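Local atomic coordinates of CbsA (Xanthomonas oryzae pv. oryzae, PDB entry 5XYH), a protein that probably hydrolyses the 1,4-beta-glucosidic bonds of cellulose as a family 6 exoglucanase that releases cellobiose from chain ends. Residues D99-A104 against Q157-C162; V142-P147 against Y191-H196; R331-N336 against D382-P387. All coordinates share one frame; numbering follows the deposited sequence.

How the contacts relate
The three contacts belong to one family 6 catalytic domain. The centre of contact 2 is about 7 Å from the centre of the chain; this contact joins two parallel barrel strands where they run out into loops, the end at which family 6 enzymes keep their active site. Contacts 1 and 3 tie down loops farther out. The centre of contact 1 is about 18 Å from that of contact 2, and their nearest atoms are about 5 Å apart. Contacts 1 and 3, centres about 15 Å apart, touch through a probable hydrogen bond from Ala-104 N to Asp-382 OD2, 3.1 Å. Contact 3 reaches contact 2 more lightly, through Arg-331 O and CE1 of His-196, 4.1 Å apart.

Contact 1. Residues D99-A104 against Q157-C162; sequences DCHALA and QSTPAC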
loop_
_atom_site.group_PDB
_atom_site.type_symbol
_atom_site.label_atom_id
_atom_site.label_comp_id
_atom_site.label_asym_id
_atom_site.label_seq_id
_atom_site.Cartn_x
_atom_site.Cartn_y
_atom_site.Cartn_z
ATOM N N ASP A 99 3.134 -4.754 -12.069
ATOM C CA ASP A 99 2.374 -3.540 -12.373
ATOM C C ASP A 99 1.882 -3.528 -13.823
ATOM O O ASP A 99 2.204 -2.639 -14.620
ATOM C CB ASP A 99 3.210 -2.297 -12.057
ATOM C CG ASP A 99 3.969 -2.432 -10.745
ATOM O OD1 ASP A 99 3.329 -2.389 -9.670
ATOM O OD2 ASP A 99 5.206 -2.589 -10.791
ATOM N N CYS A 100 1.089 -4.543 -14.161
ATOM C CA CYS A 100 0.713 -4.736 -15.560
ATOM C C CYS A 100 -0.075 -3.557 -16.131
ATOM O O CYS A 100 -0.105 -3.379 -17.356
ATOM C CB CYS A 100 -0.092 -6.030 -15.713
ATOM S SG CYS A 100 -1.710 -5.991 -14.878
ATOM N N HIS A 101 -0.719 -2.751 -15.282
ATOM C CA HIS A 101 -1.537 -1.638 -15.750
ATOM C C HIS A 101 -0.775 -0.316 -15.770
ATOM O O HIS A 101 -1.277 0.671 -16.323
ATOM C CB HIS A 101 -2.802 -1.519 -14.882
ATOM C CG HIS A 101 -3.775 -0.484 -15.361
ATOM N ND1 HIS A 101 -3.996 0.695 -14.685
ATOM C CD2 HIS A 101 -4.574 -0.446 -16.455
ATOM C CE1 HIS A 101 -4.887 1.417 -15.340
ATOM N NE2 HIS A 101 -5.255 0.748 -16.417
ATOM N N ALA A 102 0.432 -0.281 -15.212
ATOM C CA ALA A 102 1.241 0.927 -15.212
ATOM C C ALA A 102 1.675 1.302 -16.627
ATOM O O ALA A 102 1.880 0.441 -17.489
ATOM C CB ALA A 102 2.481 0.730 -14.332
ATOM N N LEU A 103 1.839 2.607 -16.848
ATOM C CA LEU A 103 2.419 3.084 -18.103
ATOM C C LEU A 103 3.888 2.700 -18.225
ATOM O O LEU A 103 4.361 2.408 -19.331
ATOM C CB LEU A 103 2.263 4.598 -18.212
ATOM C CG LEU A 103 0.810 5.059 -18.326
ATOM C CD1 LEU A 103 0.732 6.557 -18.503
ATOM C CD2 LEU A 103 0.090 4.314 -19.463
ATOM N N ALA A 104 4.615 2.693 -17.107
ATOM C CA ALA A 104 6.037 2.337 -17.078
ATOM C C ALA A 104 6.321 1.648 -15.740
ATOM O O ALA A 104 6.592 2.306 -14.733
ATOM C CB ALA A 104 6.923 3.562 -17.270
ATOM N N GLN A 157 -8.476 -6.131 -17.334
ATOM C CA GLN A 157 -8.159 -7.191 -18.279
ATOM C C GLN A 157 -8.056 -6.682 -19.708
ATOM O O GLN A 157 -7.411 -7.333 -20.531
ATOM C CB GLN A 157 -9.191 -8.312 -18.195
ATOM C CG GLN A 157 -8.764 -9.443 -17.263
ATOM C CD GLN A 157 -8.348 -10.724 -17.984
ATOM O OE1 GLN A 157 -8.285 -10.779 -19.225
ATOM N NE2 GLN A 157 -8.059 -11.765 -17.203
ATOM N N SER A 158 -8.650 -5.528 -20.028
ATOM C CA SER A 158 -8.500 -4.991 -21.380
ATOM C C SER A 158 -7.087 -4.490 -21.654
ATOM O O SER A 158 -6.711 -4.358 -22.828
ATOM C CB SER A 158 -9.523 -3.878 -21.629
ATOM O OG SER A 158 -9.329 -2.808 -20.725
ATOM N N THR A 159 -6.299 -4.192 -20.622
ATOM C CA THR A 159 -4.887 -3.882 -20.850
ATOM C C THR A 159 -4.142 -5.164 -21.211
ATOM O O THR A 159 -4.212 -6.138 -20.449
ATOM C CB THR A 159 -4.266 -3.242 -19.618
ATOM O OG1 THR A 159 -5.028 -2.086 -19.255
ATOM C CG2 THR A 159 -2.835 -2.827 -19.908
ATOM N N PRO A 160 -3.443 -5.214 -22.352
ATOM C CA PRO A 160 -2.876 -6.491 -22.817
ATOM C C PRO A 160 -1.951 -7.160 -21.816
ATOM O O PRO A 160 -2.006 -8.386 -21.650
ATOM C CB PRO A 160 -2.120 -6.086 -24.087
ATOM C CG PRO A 160 -2.838 -4.897 -24.577
ATOM C CD PRO A 160 -3.299 -4.151 -23.359
ATOM N N ALA A 161 -1.094 -6.376 -21.156
ATOM C CA ALA A 161 -0.197 -6.923 -20.143
ATOM C C ALA A 161 -0.972 -7.603 -19.023
ATOM O O ALA A 161 -0.534 -8.628 -18.491
ATOM C CB ALA A 161 0.690 -5.813 -19.583
ATOM N N CYS A 162 -2.117 -7.040 -18.640
ATOM C CA CYS A 162 -2.922 -7.646 -17.586
ATOM C C CYS A 162 -3.666 -8.871 -18.087
ATOM O O CYS A 162 -3.770 -9.869 -17.367
ATOM C CB CYS A 162 -3.891 -6.620 -17.016
ATOM S SG CYS A 162 -3.057 -5.190 -16.266
#
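The carbonyl oxygen of Cys-100 is flanked by two methyl groups of the other segment, CB of Ala-161 at 3.4 Å and CG2 of Thr-159 farther off. This close approach accompanies a disulfide cross-link, the element that defines the contact: Cys-100 SG is bonded to Cys-162 SG at 2.1 Å, and the positive chi3 of 98° makes the bridge right-handed. It joins a type I turn, Asp-99 to Ala-102, to the first turn of helix 160-167, consistent with the disulfides that stabilise active-site loops in other family 6 cellulases.

Cys-100 places SG between its own backbone N and carbonyl carbon (chi1 66°), which swings the sulfur over to the helix. Small side chains suit the ground beside the bridge, where Cys-100 CB and Ala-161 CB lie 4.0 Å apart. Asn-152 of helix 150-155 touches both cysteines. Proline fits the first position of the helix, since a backbone N-H there has no partner in a preceding turn. Before it stands Thr-159, the N-cap residue, whose hydroxyl makes no capping bond to the helix and faces His-101 instead. The two side chains cross at about a right angle, and the hydroxyl approaches the rim of the imidazole in the ring plane, with Thr-159 OG1 3.3 Å from His-101 CD2.

Contact 2. Residues V142-P147 against Y191-H196; sequences VNIIEP and YMDIGH
Backbone hydrogen bonds join Asn-143, Ile-145 and Tyr-191 in a parallel ladder, the two short strand segments running at 25° to each other. Tyr-191 N gives its proton to Asn-143 O at 2.9 Å, and Tyr-191 O accepts from Ile-145 N at 2.9 Å, so one residue bonds to both neighbours of Ile-144. A third rung, Asp-193 N to Ile-145 O at the end of strand 191-193, is weak at 3.4 Å.

Water continues the ladder. One molecule lies between Ile-145 O and Asp-193 O, another between Glu-146 O and Asp-193 OD2; neither can satisfy all its neighbours at once.

Apolar contacts line both faces of the sheet. On the face of Ile-144 and Tyr-191, Val-142 CG1 leans against the phenol at Tyr-191 CD1, 3.8 Å away, while the hydroxyl beyond bonds to His-355. On the face of Ile-145 and Met-192, Ile-145 CG2 meets Met-192 SD at 3.9 Å. Bends at chi2 and chi3 let the flexible methionine chain follow helix 170-183, where it touches Ile-175 and Leu-179.

At the strand ends a carboxylate meets a proline. Asp-193 CG stands anti to the backbone N (chi1 -178°), which lays the carboxylate against Pro-147, with CG 3.4 Å from Pro-147 CA. Gly-195 N bonds to Asp-193 OD2 at 3.2 Å, from above the carboxylate plane, and so closes an Asx turn; the positive phi of Gly-195 suits glycine. OD1 is taken by Thr-234 OG1. Two adjacent parallel strands linked through helices, as here, are characteristic of the beta-alpha-beta units in the distorted barrel of family 6, their carboxyl ends opening into the active-site loops.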
loop_
_atom_site.group_PDB
_atom_site.type_symbol
_atom_site.label_atom_id
_atom_site.label_comp_id
_atom_site.label_asym_id
_atom_site.label_seq_id
_atom_site.Cartn_x
_atom_site.Cartn_y
_atom_site.Cartn_z
ATOM N N VAL A 142 5.728 -9.437 9.154
ATOM C CA VAL A 142 4.402 -9.150 8.602
ATOM C C VAL A 142 4.594 -8.721 7.158
ATOM O O VAL A 142 5.156 -7.649 6.890
ATOM C CB VAL A 142 3.650 -8.069 9.392
ATOM C CG1 VAL A 142 2.303 -7.783 8.725
ATOM C CG2 VAL A 142 3.457 -8.480 10.849
ATOM N N ASN A 143 4.102 -9.539 6.234
ATOM C CA ASN A 143 4.301 -9.341 4.803
ATOM C C ASN A 143 3.078 -8.700 4.148
ATOM O O ASN A 143 1.946 -9.172 4.323
ATOM C CB ASN A 143 4.594 -10.676 4.120
ATOM C CG ASN A 143 5.951 -11.225 4.471
ATOM O OD1 ASN A 143 6.923 -10.476 4.626
ATOM N ND2 ASN A 143 6.033 -12.546 4.607
ATOM N N ILE A 144 3.314 -7.640 3.378
ATOM C CA ILE A 144 2.356 -7.167 2.392
ATOM C C ILE A 144 2.645 -7.920 1.100
ATOM O O ILE A 144 3.709 -7.748 0.494
ATOM C CB ILE A 144 2.448 -5.648 2.190
ATOM C CG1 ILE A 144 2.076 -4.939 3.502
ATOM C CG2 ILE A 144 1.540 -5.212 1.025
ATOM C CD1 ILE A 144 2.270 -3.427 3.488
ATOM N N ILE A 145 1.702 -8.754 0.673
ATOM C CA ILE A 145 1.931 -9.691 -0.424
ATOM C C ILE A 145 1.571 -9.033 -1.759
ATOM O O ILE A 145 0.391 -8.837 -2.071
ATOM C CB ILE A 145 1.141 -10.988 -0.225
ATOM C CG1 ILE A 145 1.594 -11.695 1.062
ATOM C CG2 ILE A 145 1.312 -11.889 -1.456
ATOM C CD1 ILE A 145 3.038 -12.195 1.036
ATOM N N GLU A 146 2.603 -8.718 -2.553
ATOM C CA GLU A 146 2.590 -8.246 -3.941
ATOM C C GLU A 146 1.496 -7.224 -4.222
ATOM O O GLU A 146 0.489 -7.541 -4.875
ATOM C CB GLU A 146 2.480 -9.435 -4.900
ATOM C CG GLU A 146 3.722 -10.355 -4.907
ATOM C CD GLU A 146 4.968 -9.695 -5.487
ATOM O OE1 GLU A 146 4.842 -8.651 -6.179
ATOM O OE2 GLU A 146 6.080 -10.234 -5.250
ATOM N N PRO A 147 1.685 -5.982 -3.780
ATOM C CA PRO A 147 0.759 -4.913 -4.164
ATOM C C PRO A 147 0.670 -4.772 -5.677
ATOM O O PRO A 147 1.599 -5.112 -6.415
ATOM C CB PRO A 147 1.372 -3.658 -3.531
ATOM C CG PRO A 147 2.349 -4.125 -2.539
ATOM C CD PRO A 147 2.780 -5.503 -2.919
ATOM N N TYR A 191 -0.378 -10.837 4.642
ATOM C CA TYR A 191 -1.585 -10.083 4.319
ATOM C C TYR A 191 -1.634 -9.808 2.819
ATOM O O TYR A 191 -0.732 -9.168 2.266
ATOM C CB TYR A 191 -1.642 -8.785 5.122
ATOM C CG TYR A 191 -1.911 -9.029 6.601
ATOM C CD1 TYR A 191 -0.869 -9.364 7.464
ATOM C CD2 TYR A 191 -3.203 -8.934 7.125
ATOM C CE1 TYR A 191 -1.106 -9.593 8.800
ATOM C CE2 TYR A 191 -3.445 -9.154 8.472
ATOM C CZ TYR A 191 -2.389 -9.480 9.302
ATOM O OH TYR A 191 -2.602 -9.695 10.646
ATOM N N MET A 192 -2.695 -10.290 2.174
ATOM C CA MET A 192 -2.884 -10.147 0.738
ATOM C C MET A 192 -3.269 -8.706 0.388
ATOM O O MET A 192 -4.270 -8.186 0.892
ATOM C CB MET A 192 -3.981 -11.106 0.272
ATOM C CG MET A 192 -3.659 -12.575 0.415
ATOM S SD MET A 192 -2.315 -13.063 -0.654
ATOM C CE MET A 192 -3.030 -12.749 -2.262
ATOM N N ASP A 193 -2.500 -8.068 -0.493
ATOM C CA ASP A 193 -2.876 -6.752 -0.989
ATOM C C ASP A 193 -4.140 -6.866 -1.826
ATOM O O ASP A 193 -4.247 -7.749 -2.680
ATOM C CB ASP A 193 -1.764 -6.143 -1.837
ATOM C CG ASP A 193 -2.115 -4.740 -2.318
ATOM O OD1 ASP A 193 -1.833 -3.780 -1.567
ATOM O OD2 ASP A 193 -2.703 -4.605 -3.420
ATOM N N ILE A 194 -5.092 -5.968 -1.606
ATOM C CA ILE A 194 -6.330 -6.057 -2.378
ATOM C C ILE A 194 -6.798 -4.661 -2.791
ATOM O O ILE A 194 -7.986 -4.323 -2.703
ATOM C CB ILE A 194 -7.394 -6.874 -1.597
ATOM C CG1 ILE A 194 -8.570 -7.301 -2.491
ATOM C CG2 ILE A 194 -7.858 -6.173 -0.310
ATOM C CD1 ILE A 194 -9.388 -8.418 -1.869
ATOM N N GLY A 195 -5.851 -3.840 -3.267
ATOM C CA GLY A 195 -6.184 -2.566 -3.880
ATOM C C GLY A 195 -6.790 -1.576 -2.894
ATOM O O GLY A 195 -6.561 -1.646 -1.685
ATOM N N HIS A 196 -7.595 -0.642 -3.422
ATOM C CA HIS A 196 -8.057 0.469 -2.589
ATOM C C HIS A 196 -9.318 1.175 -3.081
ATOM O O HIS A 196 -10.007 1.827 -2.294
ATOM C CB HIS A 196 -6.959 1.522 -2.503
ATOM C CG HIS A 196 -6.837 2.328 -3.756
ATOM N ND1 HIS A 196 -7.479 3.538 -3.929
ATOM C CD2 HIS A 196 -6.201 2.067 -4.923
ATOM C CE1 HIS A 196 -7.214 4.005 -5.138
ATOM N NE2 HIS A 196 -6.444 3.131 -5.761
HETATM O O HOH W 1 -2.112 -9.335 -3.741
HETATM O O HOH W 2 -2.491 -6.791 -5.354
#

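Contact 3. Residues R331-N336 against D382-P387; sequences RGNWCN and DRYCDP
Gly-332 meets Tyr-384 through its carbonyl oxygen, which lies 3.5 Å from Tyr-384 CE2. Next, Asn-333 turns its amide to the same ring atom, OD1 coming to 3.7 Å of Tyr-384 CE2 with the amide steeply inclined to the ring. The other end of that amide, ND2, is held by the carbonyl of Leu-396, which suits asparagine to a buried position.

Trp-334 lays its indole beside the ring of Tyr-384. With chi1 at 55° the indole folds back over its own backbone, Cys-335 CB lying against one face, and reaches the second segment. The five-membered ring and the tyrosine ring are nearly parallel, 20° apart. They are so displaced that they hardly overlap, with centroids at 4.9 Å. Trp-334 NE1 comes to 3.5 Å of Tyr-384 CG. At the indole's edge lies the Asp-382 carboxylate, turned 90° to the ring, with CG 3.8 Å from Trp-334 CZ2. A water donates to Asp-382 OD1 and weakly accepts from Trp-334 NE1. OD1 also takes the Tyr-384 N-H on its anti lone pair, an Asx turn that starts the short 3-10 segment 383-385, while OD2 accepts from Ala-104 N.

At Cys-335 a second water bridges the backbone, accepting from Cys-335 N and donating to Tyr-384 O at 2.7 Å. The sulfurs Cys-335 SG and Cys-385 SG are 2.8 Å apart, too long for an intact disulfide and too short for ordinary contact, so their bonding is doubtful. Asn-336, whose positive phi asparagine tolerates well, is linked from ND2 through another water to Cys-385 O. Two cysteines brought together from the loops after helix 316-323 and after strand 354-358 are consistent with a disulfide site, as in other family 6 cellulases.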
loop_
_atom_site.group_PDB
_atom_site.type_symbol
_atom_site.label_atom_id
_atom_site.label_comp_id
_atom_site.label_asym_id
_atom_site.label_seq_id
_atom_site.Cartn_x
_atom_site.Cartn_y
_atom_site.Cartn_z
ATOM N N ARG A 331 -10.051 9.865 -8.591
ATOM C CA ARG A 331 -9.585 8.822 -7.680
ATOM C C ARG A 331 -8.535 7.908 -8.315
ATOM O O ARG A 331 -7.857 7.172 -7.593
ATOM C CB ARG A 331 -10.797 8.019 -7.157
ATOM C CG ARG A 331 -11.861 8.914 -6.499
ATOM C CD ARG A 331 -12.998 8.122 -5.896
ATOM N NE ARG A 331 -12.602 7.569 -4.612
ATOM C CZ ARG A 331 -13.152 6.492 -4.055
ATOM N NH1 ARG A 331 -14.137 5.843 -4.662
ATOM N NH2 ARG A 331 -12.712 6.067 -2.881
ATOM N N GLY A 332 -8.358 7.956 -9.633
ATOM C CA GLY A 332 -7.334 7.158 -10.289
ATOM C C GLY A 332 -5.928 7.722 -10.228
ATOM O O GLY A 332 -4.988 7.045 -10.662
ATOM N N ASN A 333 -5.765 8.935 -9.702
ATOM C CA ASN A 333 -4.459 9.590 -9.617
ATOM C C ASN A 333 -3.706 9.079 -8.390
ATOM O O ASN A 333 -4.075 9.380 -7.249
ATOM C CB ASN A 333 -4.631 11.101 -9.548
ATOM C CG ASN A 333 -5.155 11.686 -10.841
ATOM O OD1 ASN A 333 -5.146 11.034 -11.886
ATOM N ND2 ASN A 333 -5.603 12.921 -10.781
ATOM N N TRP A 334 -2.615 8.354 -8.624
ATOM C CA TRP A 334 -1.921 7.648 -7.565
ATOM C C TRP A 334 -0.529 8.175 -7.255
ATOM O O TRP A 334 0.084 7.706 -6.293
ATOM C CB TRP A 334 -1.789 6.172 -7.939
ATOM C CG TRP A 334 -1.116 5.967 -9.289
ATOM C CD1 TRP A 334 -1.730 5.889 -10.503
ATOM C CD2 TRP A 334 0.291 5.812 -9.541
ATOM N NE1 TRP A 334 -0.797 5.690 -11.499
ATOM C CE2 TRP A 334 0.450 5.635 -10.933
ATOM C CE3 TRP A 334 1.431 5.791 -8.724
ATOM C CZ2 TRP A 334 1.698 5.448 -11.524
ATOM C CZ3 TRP A 334 2.676 5.610 -9.314
ATOM C CH2 TRP A 334 2.798 5.434 -10.700
ATOM N N CYS A 335 0.012 9.102 -8.039
ATOM C CA CYS A 335 1.430 9.403 -7.924
ATOM C C CYS A 335 1.685 10.764 -7.290
ATOM O O CYS A 335 1.170 11.783 -7.769
ATOM C CB CYS A 335 2.113 9.347 -9.285
ATOM S SG CYS A 335 3.810 9.898 -9.070
ATOM N N ASN A 336 2.502 10.772 -6.231
ATOM C CA ASN A 336 3.048 11.985 -5.604
ATOM C C ASN A 336 1.977 13.060 -5.432
ATOM O O ASN A 336 2.115 14.199 -5.876
ATOM C CB ASN A 336 4.241 12.522 -6.408
ATOM C CG ASN A 336 5.440 11.561 -6.409
ATOM O OD1 ASN A 336 5.575 10.720 -5.523
ATOM N ND2 ASN A 336 6.328 11.714 -7.390
ATOM N N ASP A 382 6.862 7.233 -15.687
ATOM C CA ASP A 382 5.435 6.970 -15.810
ATOM C C ASP A 382 4.728 8.315 -15.928
ATOM O O ASP A 382 4.882 9.170 -15.052
ATOM C CB ASP A 382 4.943 6.194 -14.588
ATOM C CG ASP A 382 3.611 5.486 -14.823
ATOM O OD1 ASP A 382 2.614 6.164 -15.157
ATOM O OD2 ASP A 382 3.568 4.245 -14.644
ATOM N N ARG A 383 3.988 8.524 -17.021
ATOM C CA ARG A 383 3.306 9.806 -17.200
ATOM C C ARG A 383 2.284 10.096 -16.101
ATOM O O ARG A 383 1.914 11.258 -15.908
ATOM C CB ARG A 383 2.611 9.875 -18.563
ATOM C CG ARG A 383 3.508 9.605 -19.752
ATOM C CD ARG A 383 4.546 10.716 -19.968
ATOM N NE ARG A 383 3.985 12.073 -20.022
ATOM C CZ ARG A 383 3.355 12.596 -21.069
ATOM N NH1 ARG A 383 3.164 11.872 -22.172
ATOM N NH2 ARG A 383 2.910 13.851 -21.009
ATOM N N TYR A 384 1.826 9.088 -15.356
ATOM C CA TYR A 384 0.958 9.444 -14.240
ATOM C C TYR A 384 1.696 10.227 -13.161
ATOM O O TYR A 384 1.042 10.768 -12.262
ATOM C CB TYR A 384 0.309 8.195 -13.645
ATOM C CG TYR A 384 -1.132 7.993 -14.072
ATOM C CD1 TYR A 384 -1.436 7.413 -15.300
ATOM C CD2 TYR A 384 -2.182 8.366 -13.242
ATOM C CE1 TYR A 384 -2.740 7.209 -15.687
ATOM C CE2 TYR A 384 -3.496 8.167 -13.618
ATOM C CZ TYR A 384 -3.770 7.593 -14.843
ATOM O OH TYR A 384 -5.072 7.387 -15.220
ATOM N N CYS A 385 3.032 10.313 -13.245
ATOM C CA CYS A 385 3.863 11.129 -12.364
ATOM C C CYS A 385 4.213 12.480 -12.986
ATOM O O CYS A 385 4.953 13.265 -12.377
ATOM C CB CYS A 385 5.166 10.385 -12.007
ATOM S SG CYS A 385 4.914 8.704 -11.315
ATOM N N ASP A 386 3.713 12.740 -14.189
ATOM C CA ASP A 386 3.936 13.979 -14.917
ATOM C C ASP A 386 2.801 14.946 -14.581
ATOM O O ASP A 386 1.642 14.674 -14.948
ATOM C CB ASP A 386 3.972 13.667 -16.415
ATOM C CG ASP A 386 4.131 14.887 -17.294
ATOM O OD1 ASP A 386 4.061 16.019 -16.788
ATOM O OD2 ASP A 386 4.320 14.697 -18.520
ATOM N N PRO A 387 3.066 16.069 -13.902
ATOM C CA PRO A 387 1.971 17.008 -13.561
ATOM C C PRO A 387 1.148 17.491 -14.753
ATOM O O PRO A 387 -0.021 17.858 -14.563
ATOM C CB PRO A 387 2.702 18.181 -12.896
ATOM C CG PRO A 387 3.970 17.599 -12.389
ATOM C CD PRO A 387 4.343 16.447 -13.273
HETATM O O HOH W 3 0.367 4.554 -14.543
HETATM O O HOH W 4 -1.082 10.614 -10.537
HETATM O O HOH W 5 5.383 13.608 -9.576
#